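Local coordinates for extracellular solute-binding protein, family 1 (PDB 3OMB), which probably binds an extracellular solute, most likely a carbohydrate, for delivery to an ABC transporter, and carries a magnesium ion, at residues Gly113-Asn127 with Ser357-Asn371. Residues are numbered along the deposited sequence; the frame is centred on the assembly and turned at random.
Sequences GMFEDLSKDLDKLPN and SSHAANKDAALKLAN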
ATOM      1  N   GLY A 113      -0.637  10.519 -27.747  1.00 39.14           N
ATOM      2  CA  GLY A 113      -1.500  11.680 -27.938  1.00 39.72           C
ATOM      3  C   GLY A 113      -2.852  11.662 -27.239  1.00 39.47           C
ATOM      4  O   GLY A 113      -3.719  12.494 -27.530  1.00 40.20           O
HETATM    5  N   MSE A 114      -3.053  10.704 -26.343  1.00 38.46           N
HETATM    6  CA  MSE A 114      -4.315  10.615 -25.619  1.00 37.65           C
HETATM    7  C   MSE A 114      -4.279  11.494 -24.373  1.00 35.60           C
HETATM    8  O   MSE A 114      -5.293  12.052 -23.980  1.00 35.00           O
HETATM    9  CB  MSE A 114      -4.602   9.163 -25.241  1.00 38.40           C
HETATM   10  CG  MSE A 114      -5.957   8.957 -24.609  1.00 42.99           C
HETATM   11 SE   MSE A 114      -6.548   7.089 -24.607  0.75 53.27          SE
HETATM   12  CE  MSE A 114      -6.503   6.775 -26.538  1.00 51.37           C
ATOM     13  N   PHE A 115      -3.109  11.609 -23.754  1.00 33.78           N
ATOM     14  CA  PHE A 115      -2.988  12.298 -22.471  1.00 32.59           C
ATOM     15  C   PHE A 115      -2.166  13.554 -22.583  1.00 32.25           C
ATOM     16  O   PHE A 115      -1.219  13.610 -23.355  1.00 31.77           O
ATOM     17  CB  PHE A 115      -2.410  11.371 -21.396  1.00 32.02           C
ATOM     18  CG  PHE A 115      -3.336  10.247 -21.020  1.00 32.21           C
ATOM     19  CD1 PHE A 115      -4.389  10.459 -20.145  1.00 32.37           C
ATOM     20  CD2 PHE A 115      -3.170   8.980 -21.563  1.00 32.84           C
ATOM     21  CE1 PHE A 115      -5.261   9.420 -19.807  1.00 33.48           C
ATOM     22  CE2 PHE A 115      -4.028   7.939 -21.228  1.00 32.98           C
ATOM     23  CZ  PHE A 115      -5.084   8.161 -20.348  1.00 32.74           C
ATOM     24  N   GLU A 116      -2.558  14.569 -21.820  1.00 31.80           N
ATOM     25  CA  GLU A 116      -1.854  15.840 -21.786  1.00 32.30           C
ATOM     26  C   GLU A 116      -0.542  15.684 -21.036  1.00 32.03           C
ATOM     27  O   GLU A 116      -0.513  15.047 -19.971  1.00 30.99           O
ATOM     28  CB  GLU A 116      -2.702  16.877 -21.058  1.00 32.57           C
ATOM     29  CG  GLU A 116      -2.118  18.273 -21.073  1.00 35.17           C
ATOM     30  CD  GLU A 116      -2.076  18.872 -22.460  1.00 39.40           C
ATOM     31  OE1 GLU A 116      -2.918  18.501 -23.305  1.00 41.80           O
ATOM     32  OE2 GLU A 116      -1.196  19.722 -22.713  1.00 42.70           O
ATOM     33  N   ASP A 117       0.533  16.249 -21.597  1.00 32.41           N
ATOM     34  CA  ASP A 117       1.796  16.338 -20.869  1.00 32.40           C
ATOM     35  C   ASP A 117       1.746  17.558 -19.952  1.00 32.18           C
ATOM     36  O   ASP A 117       2.036  18.694 -20.357  1.00 32.16           O
ATOM     37  CB  ASP A 117       3.003  16.370 -21.816  1.00 33.12           C
ATOM     38  CG  ASP A 117       4.334  16.509 -21.074  1.00 33.33           C
ATOM     39  OD1 ASP A 117       4.353  16.519 -19.826  1.00 30.37           O
ATOM     40  OD2 ASP A 117       5.380  16.625 -21.749  1.00 36.35           O
ATOM     41  N   LEU A 118       1.383  17.297 -18.702  1.00 31.66           N
ATOM     42  CA  LEU A 118       1.176  18.350 -17.715  1.00 31.63           C
ATOM     43  C   LEU A 118       2.428  19.159 -17.365  1.00 32.23           C
ATOM     44  O   LEU A 118       2.320  20.249 -16.807  1.00 31.75           O
ATOM     45  CB  LEU A 118       0.507  17.774 -16.460  1.00 30.66           C
ATOM     46  CG  LEU A 118      -0.868  17.178 -16.777  1.00 30.86           C
ATOM     47  CD1 LEU A 118      -1.468  16.433 -15.589  1.00 31.93           C
ATOM     48  CD2 LEU A 118      -1.843  18.224 -17.322  1.00 28.63           C
ATOM     49  N   SER A 119       3.606  18.633 -17.699  1.00 33.36           N
ATOM     50  CA  SER A 119       4.849  19.342 -17.428  1.00 35.59           C
ATOM     51  C   SER A 119       4.894  20.669 -18.173  1.00 36.75           C
ATOM     52  O   SER A 119       5.516  21.607 -17.713  1.00 37.56           O
ATOM     53  CB  SER A 119       6.087  18.486 -17.760  1.00 36.00           C
ATOM     54  OG  SER A 119       6.327  18.398 -19.153  1.00 36.76           O
ATOM     55  N   LYS A 120       4.207  20.747 -19.307  1.00 37.92           N
ATOM     56  CA  LYS A 120       4.091  22.001 -20.060  1.00 38.87           C
ATOM     57  C   LYS A 120       3.058  22.989 -19.494  1.00 38.61           C
ATOM     58  O   LYS A 120       2.941  24.098 -20.001  1.00 38.59           O
ATOM     59  CB  LYS A 120       3.770  21.709 -21.540  1.00 39.55           C
ATOM     60  CG  LYS A 120       4.809  20.842 -22.272  1.00 41.81           C
ATOM     61  CD  LYS A 120       6.201  21.493 -22.303  1.00 45.04           C
ATOM     62  CE  LYS A 120       7.189  20.681 -23.142  1.00 45.73           C
ATOM     63  NZ  LYS A 120       7.592  19.430 -22.438  1.00 46.41           N
ATOM     64  N   ASP A 121       2.319  22.586 -18.455  1.00 38.33           N
ATOM     65  CA  ASP A 121       1.217  23.395 -17.891  1.00 38.03           C
ATOM     66  C   ASP A 121       1.356  23.739 -16.389  1.00 37.04           C
ATOM     67  O   ASP A 121       0.355  24.098 -15.741  1.00 35.83           O
ATOM     68  CB  ASP A 121      -0.140  22.679 -18.094  1.00 38.47           C
ATOM     69  CG  ASP A 121      -0.414  22.307 -19.548  1.00 39.74           C
ATOM     70  OD1 ASP A 121      -0.282  23.172 -20.431  1.00 42.61           O
ATOM     71  OD2 ASP A 121      -0.787  21.141 -19.813  1.00 41.35           O
ATOM     72  N   LEU A 122       2.570  23.636 -15.837  1.00 36.19           N
ATOM     73  CA  LEU A 122       2.756  23.797 -14.376  1.00 35.65           C
ATOM     74  C   LEU A 122       2.372  25.176 -13.824  1.00 35.71           C
ATOM     75  O   LEU A 122       1.964  25.303 -12.664  1.00 35.02           O
ATOM     76  CB  LEU A 122       4.153  23.344 -13.919  1.00 35.53           C
ATOM     77  CG  LEU A 122       4.295  21.816 -13.989  1.00 34.33           C
ATOM     78  CD1 LEU A 122       5.700  21.349 -13.596  1.00 33.92           C
ATOM     79  CD2 LEU A 122       3.227  21.133 -13.139  1.00 33.67           C
ATOM     80  N   ASP A 123       2.466  26.195 -14.670  1.00 36.23           N
ATOM     81  CA  ASP A 123       2.066  27.547 -14.295  1.00 36.92           C
ATOM     82  C   ASP A 123       0.564  27.657 -14.011  1.00 35.62           C
ATOM     83  O   ASP A 123       0.126  28.526 -13.264  1.00 35.33           O
ATOM     84  CB  ASP A 123       2.480  28.543 -15.380  1.00 38.21           C
ATOM     85  CG  ASP A 123       3.967  28.865 -15.327  1.00 42.56           C
ATOM     86  OD1 ASP A 123       4.752  28.034 -14.781  1.00 46.07           O
ATOM     87  OD2 ASP A 123       4.352  29.957 -15.820  1.00 46.77           O
ATOM     88  N   LYS A 124      -0.210  26.764 -14.613  1.00 34.17           N
ATOM     89  CA  LYS A 124      -1.636  26.672 -14.334  1.00 32.84           C
ATOM     90  C   LYS A 124      -1.906  25.732 -13.148  1.00 30.83           C
ATOM     91  O   LYS A 124      -3.052  25.550 -12.748  1.00 29.99           O
ATOM     92  CB  LYS A 124      -2.405  26.211 -15.590  1.00 33.51           C
ATOM     93  CG  LYS A 124      -2.507  27.272 -16.722  1.00 36.48           C
ATOM     94  CD  LYS A 124      -3.213  28.553 -16.233  1.00 41.30           C
ATOM     95  CE  LYS A 124      -3.510  29.547 -17.363  1.00 45.04           C
ATOM     96  NZ  LYS A 124      -4.620  29.061 -18.247  1.00 47.04           N
ATOM     97  N   LEU A 125      -0.848  25.140 -12.592  1.00 29.08           N
ATOM     98  CA  LEU A 125      -0.985  24.183 -11.493  1.00 27.62           C
ATOM     99  C   LEU A 125      -0.131  24.547 -10.273  1.00 27.19           C
ATOM    100  O   LEU A 125       0.639  23.724  -9.778  1.00 26.88           O
ATOM    101  CB  LEU A 125      -0.677  22.763 -11.981  1.00 27.21           C
ATOM    102  CG  LEU A 125      -1.518  22.244 -13.148  1.00 27.62           C
ATOM    103  CD1 LEU A 125      -0.963  20.907 -13.627  1.00 27.79           C
ATOM    104  CD2 LEU A 125      -2.997  22.113 -12.791  1.00 26.04           C
ATOM    105  N   PRO A 126      -0.285  25.781  -9.760  1.00 27.00           N
ATOM    106  CA  PRO A 126       0.522  26.212  -8.617  1.00 26.70           C
ATOM    107  C   PRO A 126       0.414  25.284  -7.391  1.00 25.85           C
ATOM    108  O   PRO A 126       1.414  25.085  -6.705  1.00 26.48           O
ATOM    109  CB  PRO A 126      -0.055  27.595  -8.301  1.00 26.93           C
ATOM    110  CG  PRO A 126      -1.424  27.552  -8.851  1.00 26.68           C
ATOM    111  CD  PRO A 126      -1.282  26.801 -10.114  1.00 26.59           C
ATOM    112  N   ASN A 127      -0.757  24.710  -7.129  1.00 24.31           N
ATOM    113  CA  ASN A 127      -0.911  23.765  -6.004  1.00 23.29           C
ATOM    114  C   ASN A 127      -0.132  22.472  -6.190  1.00 22.49           C
ATOM    115  O   ASN A 127       0.350  21.873  -5.224  1.00 22.31           O
ATOM    116  CB  ASN A 127      -2.382  23.460  -5.738  1.00 23.20           C
ATOM    117  CG  ASN A 127      -3.136  24.679  -5.216  1.00 24.08           C
ATOM    118  OD1 ASN A 127      -2.618  25.414  -4.386  1.00 24.66           O
ATOM    119  ND2 ASN A 127      -4.360  24.893  -5.697  1.00 24.13           N
ATOM    120  N   SER A 357      -7.086  14.425 -20.329  1.00 29.71           N
ATOM    121  CA  SER A 357      -7.202  14.144 -21.751  1.00 32.41           C
ATOM    122  C   SER A 357      -6.516  15.240 -22.560  1.00 33.74           C
ATOM    123  O   SER A 357      -6.748  16.426 -22.330  1.00 33.45           O
ATOM    124  CB  SER A 357      -8.678  14.079 -22.133  1.00 32.92           C
ATOM    125  OG  SER A 357      -8.833  13.908 -23.531  1.00 34.67           O
ATOM    126  N   SER A 358      -5.664  14.858 -23.503  1.00 36.02           N
ATOM    127  CA  SER A 358      -5.143  15.857 -24.447  1.00 37.95           C
ATOM    128  C   SER A 358      -6.279  16.468 -25.304  1.00 39.21           C
ATOM    129  O   SER A 358      -6.187  17.622 -25.731  1.00 39.25           O
ATOM    130  CB  SER A 358      -4.004  15.293 -25.305  1.00 38.12           C
ATOM    131  OG  SER A 358      -4.506  14.415 -26.297  1.00 38.33           O
ATOM    132  N   HIS A 359      -7.367  15.711 -25.485  1.00 40.45           N
ATOM    133  CA  HIS A 359      -8.533  16.156 -26.266  1.00 42.15           C
ATOM    134  C   HIS A 359      -9.628  16.845 -25.425  1.00 42.18           C
ATOM    135  O   HIS A 359     -10.763  16.979 -25.885  1.00 41.97           O
ATOM    136  CB  HIS A 359      -9.161  14.976 -27.027  1.00 42.77           C
ATOM    137  CG  HIS A 359      -8.378  14.532 -28.225  1.00 45.58           C
ATOM    138  ND1 HIS A 359      -7.182  13.851 -28.127  1.00 46.76           N
ATOM    139  CD2 HIS A 359      -8.641  14.645 -29.551  1.00 48.16           C
ATOM    140  CE1 HIS A 359      -6.729  13.579 -29.340  1.00 48.85           C
ATOM    141  NE2 HIS A 359      -7.597  14.047 -30.223  1.00 50.18           N
ATOM    142  N   ALA A 360      -9.295  17.277 -24.207  1.00 41.79           N
ATOM    143  CA  ALA A 360     -10.266  17.942 -23.352  1.00 41.98           C
ATOM    144  C   ALA A 360     -10.948  19.080 -24.126  1.00 42.53           C
ATOM    145  O   ALA A 360     -10.279  19.932 -24.709  1.00 42.57           O
ATOM    146  CB  ALA A 360      -9.605  18.463 -22.084  1.00 41.37           C
ATOM    147  N   ALA A 361     -12.274  19.065 -24.147  1.00 42.74           N
ATOM    148  CA  ALA A 361     -13.044  20.121 -24.815  1.00 43.69           C
ATOM    149  C   ALA A 361     -12.655  21.516 -24.313  1.00 43.68           C
ATOM    150  O   ALA A 361     -12.356  22.403 -25.102  1.00 43.77           O
ATOM    151  CB  ALA A 361     -14.540  19.880 -24.631  1.00 43.79           C
ATOM    152  N   ASN A 362     -12.645  21.676 -22.993  1.00 43.30           N
ATOM    153  CA  ASN A 362     -12.242  22.913 -22.345  1.00 43.33           C
ATOM    154  C   ASN A 362     -10.956  22.701 -21.514  1.00 42.63           C
ATOM    155  O   ASN A 362     -11.020  22.476 -20.303  1.00 41.57           O
ATOM    156  CB  ASN A 362     -13.383  23.410 -21.453  1.00 43.65           C
ATOM    157  CG  ASN A 362     -14.711  23.519 -22.198  1.00 45.78           C
ATOM    158  OD1 ASN A 362     -14.880  24.390 -23.056  1.00 47.85           O
ATOM    159  ND2 ASN A 362     -15.665  22.641 -21.866  1.00 46.51           N
ATOM    160  N   LYS A 363      -9.795  22.780 -22.167  1.00 42.38           N
ATOM    161  CA  LYS A 363      -8.521  22.465 -21.502  1.00 42.10           C
ATOM    162  C   LYS A 363      -8.184  23.358 -20.287  1.00 40.99           C
ATOM    163  O   LYS A 363      -7.771  22.845 -19.240  1.00 40.03           O
ATOM    164  CB  LYS A 363      -7.363  22.435 -22.504  1.00 42.93           C
ATOM    165  CG  LYS A 363      -6.140  21.735 -21.976  1.00 44.59           C
ATOM    166  CD  LYS A 363      -5.212  21.374 -23.114  1.00 49.57           C
ATOM    167  CE  LYS A 363      -3.788  21.836 -22.805  1.00 51.22           C
ATOM    168  NZ  LYS A 363      -2.931  21.860 -24.035  1.00 52.85           N
ATOM    169  N   ASP A 364      -8.354  24.672 -20.423  1.00 40.11           N
ATOM    170  CA  ASP A 364      -8.124  25.582 -19.296  1.00 39.37           C
ATOM    171  C   ASP A 364      -9.019  25.274 -18.089  1.00 37.44           C
ATOM    172  O   ASP A 364      -8.554  25.290 -16.961  1.00 36.37           O
ATOM    173  CB  ASP A 364      -8.295  27.039 -19.705  1.00 40.67           C
ATOM    174  CG  ASP A 364      -7.111  27.570 -20.522  1.00 43.70           C
ATOM    175  OD1 ASP A 364      -6.162  26.801 -20.830  1.00 45.28           O
ATOM    176  OD2 ASP A 364      -7.139  28.780 -20.855  1.00 47.17           O
ATOM    177  N   ALA A 365     -10.300  24.994 -18.326  1.00 35.93           N
ATOM    178  CA  ALA A 365     -11.184  24.594 -17.215  1.00 34.04           C
ATOM    179  C   ALA A 365     -10.697  23.283 -16.573  1.00 32.36           C
ATOM    180  O   ALA A 365     -10.676  23.161 -15.356  1.00 32.13           O
ATOM    181  CB  ALA A 365     -12.618  24.482 -17.665  1.00 33.92           C
ATOM    182  N   ALA A 366     -10.263  22.326 -17.393  1.00 30.87           N
ATOM    183  CA  ALA A 366      -9.737  21.068 -16.870  1.00 29.22           C
ATOM    184  C   ALA A 366      -8.587  21.348 -15.909  1.00 28.08           C
ATOM    185  O   ALA A 366      -8.556  20.792 -14.799  1.00 26.56           O
ATOM    186  CB  ALA A 366      -9.286  20.145 -18.004  1.00 29.26           C
ATOM    187  N   LEU A 367      -7.656  22.215 -16.333  1.00 27.34           N
ATOM    188  CA  LEU A 367      -6.473  22.532 -15.524  1.00 26.76           C
ATOM    189  C   LEU A 367      -6.846  23.273 -14.258  1.00 26.02           C
ATOM    190  O   LEU A 367      -6.270  23.036 -13.197  1.00 25.29           O
ATOM    191  CB  LEU A 367      -5.421  23.312 -16.316  1.00 26.98           C
ATOM    192  CG  LEU A 367      -4.672  22.488 -17.385  1.00 27.87           C
ATOM    193  CD1 LEU A 367      -4.052  23.375 -18.479  1.00 27.32           C
ATOM    194  CD2 LEU A 367      -3.618  21.584 -16.778  1.00 28.65           C
ATOM    195  N   LYS A 368      -7.839  24.140 -14.372  1.00 25.64           N
ATOM    196  CA  LYS A 368      -8.346  24.868 -13.221  1.00 25.69           C
ATOM    197  C   LYS A 368      -8.972  23.904 -12.198  1.00 24.32           C
ATOM    198  O   LYS A 368      -8.779  24.043 -10.989  1.00 23.83           O
ATOM    199  CB  LYS A 368      -9.366  25.886 -13.694  1.00 26.05           C
ATOM    200  CG  LYS A 368      -9.565  27.057 -12.760  1.00 27.98           C
ATOM    201  CD  LYS A 368     -10.535  28.059 -13.382  1.00 30.12           C
ATOM    202  CE  LYS A 368     -11.226  28.855 -12.267  1.00 31.44           C
ATOM    203  NZ  LYS A 368     -12.344  29.713 -12.771  1.00 32.09           N
ATOM    204  N   LEU A 369      -9.703  22.916 -12.688  1.00 23.43           N
ATOM    205  CA  LEU A 369     -10.302  21.931 -11.810  1.00 23.33           C
ATOM    206  C   LEU A 369      -9.203  21.116 -11.101  1.00 22.67           C
ATOM    207  O   LEU A 369      -9.263  20.886  -9.888  1.00 22.34           O
ATOM    208  CB  LEU A 369     -11.216  21.013 -12.624  1.00 24.14           C
ATOM    209  CG  LEU A 369     -11.928  19.864 -11.905  1.00 26.44           C
ATOM    210  CD1 LEU A 369     -12.704  20.403 -10.727  1.00 30.13           C
ATOM    211  CD2 LEU A 369     -12.904  19.180 -12.846  1.00 27.90           C
ATOM    212  N   ALA A 370      -8.193  20.706 -11.864  1.00 21.51           N
ATOM    213  CA  ALA A 370      -7.113  19.902 -11.326  1.00 21.99           C
ATOM    214  C   ALA A 370      -6.336  20.698 -10.272  1.00 22.20           C
ATOM    215  O   ALA A 370      -5.992  20.168  -9.214  1.00 22.43           O
ATOM    216  CB  ALA A 370      -6.170  19.404 -12.472  1.00 21.83           C
ATOM    217  N   ASN A 371      -6.096  21.978 -10.535  1.00 22.00           N
ATOM    218  CA  ASN A 371      -5.354  22.764  -9.575  1.00 22.27           C
ATOM    219  C   ASN A 371      -6.136  22.889  -8.261  1.00 22.20           C
ATOM    220  O   ASN A 371      -5.555  22.818  -7.180  1.00 22.03           O
ATOM    221  CB  ASN A 371      -4.982  24.139 -10.137  1.00 22.43           C
ATOM    222  CG  ASN A 371      -4.171  24.960  -9.150  1.00 22.37           C
ATOM    223  OD1 ASN A 371      -3.071  24.558  -8.742  1.00 22.14           O
ATOM    224  ND2 ASN A 371      -4.716  26.099  -8.735  1.00 21.49           N
TER
HETATM  225  O   HOH W   1      -6.435  26.907 -16.495  1.00 32.31           O
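In this solute-binding protein of the periplasmic-type fold, the segment leading into helix 126-134 is fastened along helix 363-373 and the turn before it, where Phe115 and Ser357 make a single beta bridge and Asn371 receives the start of the other helix. The case illustrates how an asparagine can serve a neighbouring backbone. Asn371 holds CG anti to its own N (chi1 -179°), a torsion that carries OD1 over to the first turn of helix 126-134. There OD1 accepts from Asn127 N at 2.8 Å, the donor lying in the carbonyl plane. Asn127 answers through its side chain, ND2 giving a 2.8 Å bond to Asn371 O from above that carbonyl's plane. Two bonds thus join the residues, and their side-chain amides lie 6° from parallel.

Between the polar ends sits Leu367. Its CD2 meets Leu118 CD2 at 3.8 Å as the two side chains run past each other in opposite directions, while Leu125 crosses it roughly at a right angle and also lays CD2 against Leu367 O, 3.4 Å away. Toward the beta bridge, Lys363 NZ forms a salt bridge with Glu116 OE2 (3.1 Å), approaching from above the carboxylate plane. An alanine in place of Glu116 would probably leave the Lys363 ammonium without this mate and its long chain freer to swing. A longer salt bridge, Lys124 NZ to Asp364 OD2 at 3.6 Å, flanks the leucines. Past Glu116, Ser358 N donates to Met114 O at 2.9 Å.

Strand 352-356, at one edge of a mixed four-stranded sheet, lies beneath: Leu118 and Ala370 touch Ile356, and Leu369 of the same helix packs against strand 41-48 and helix 59-68.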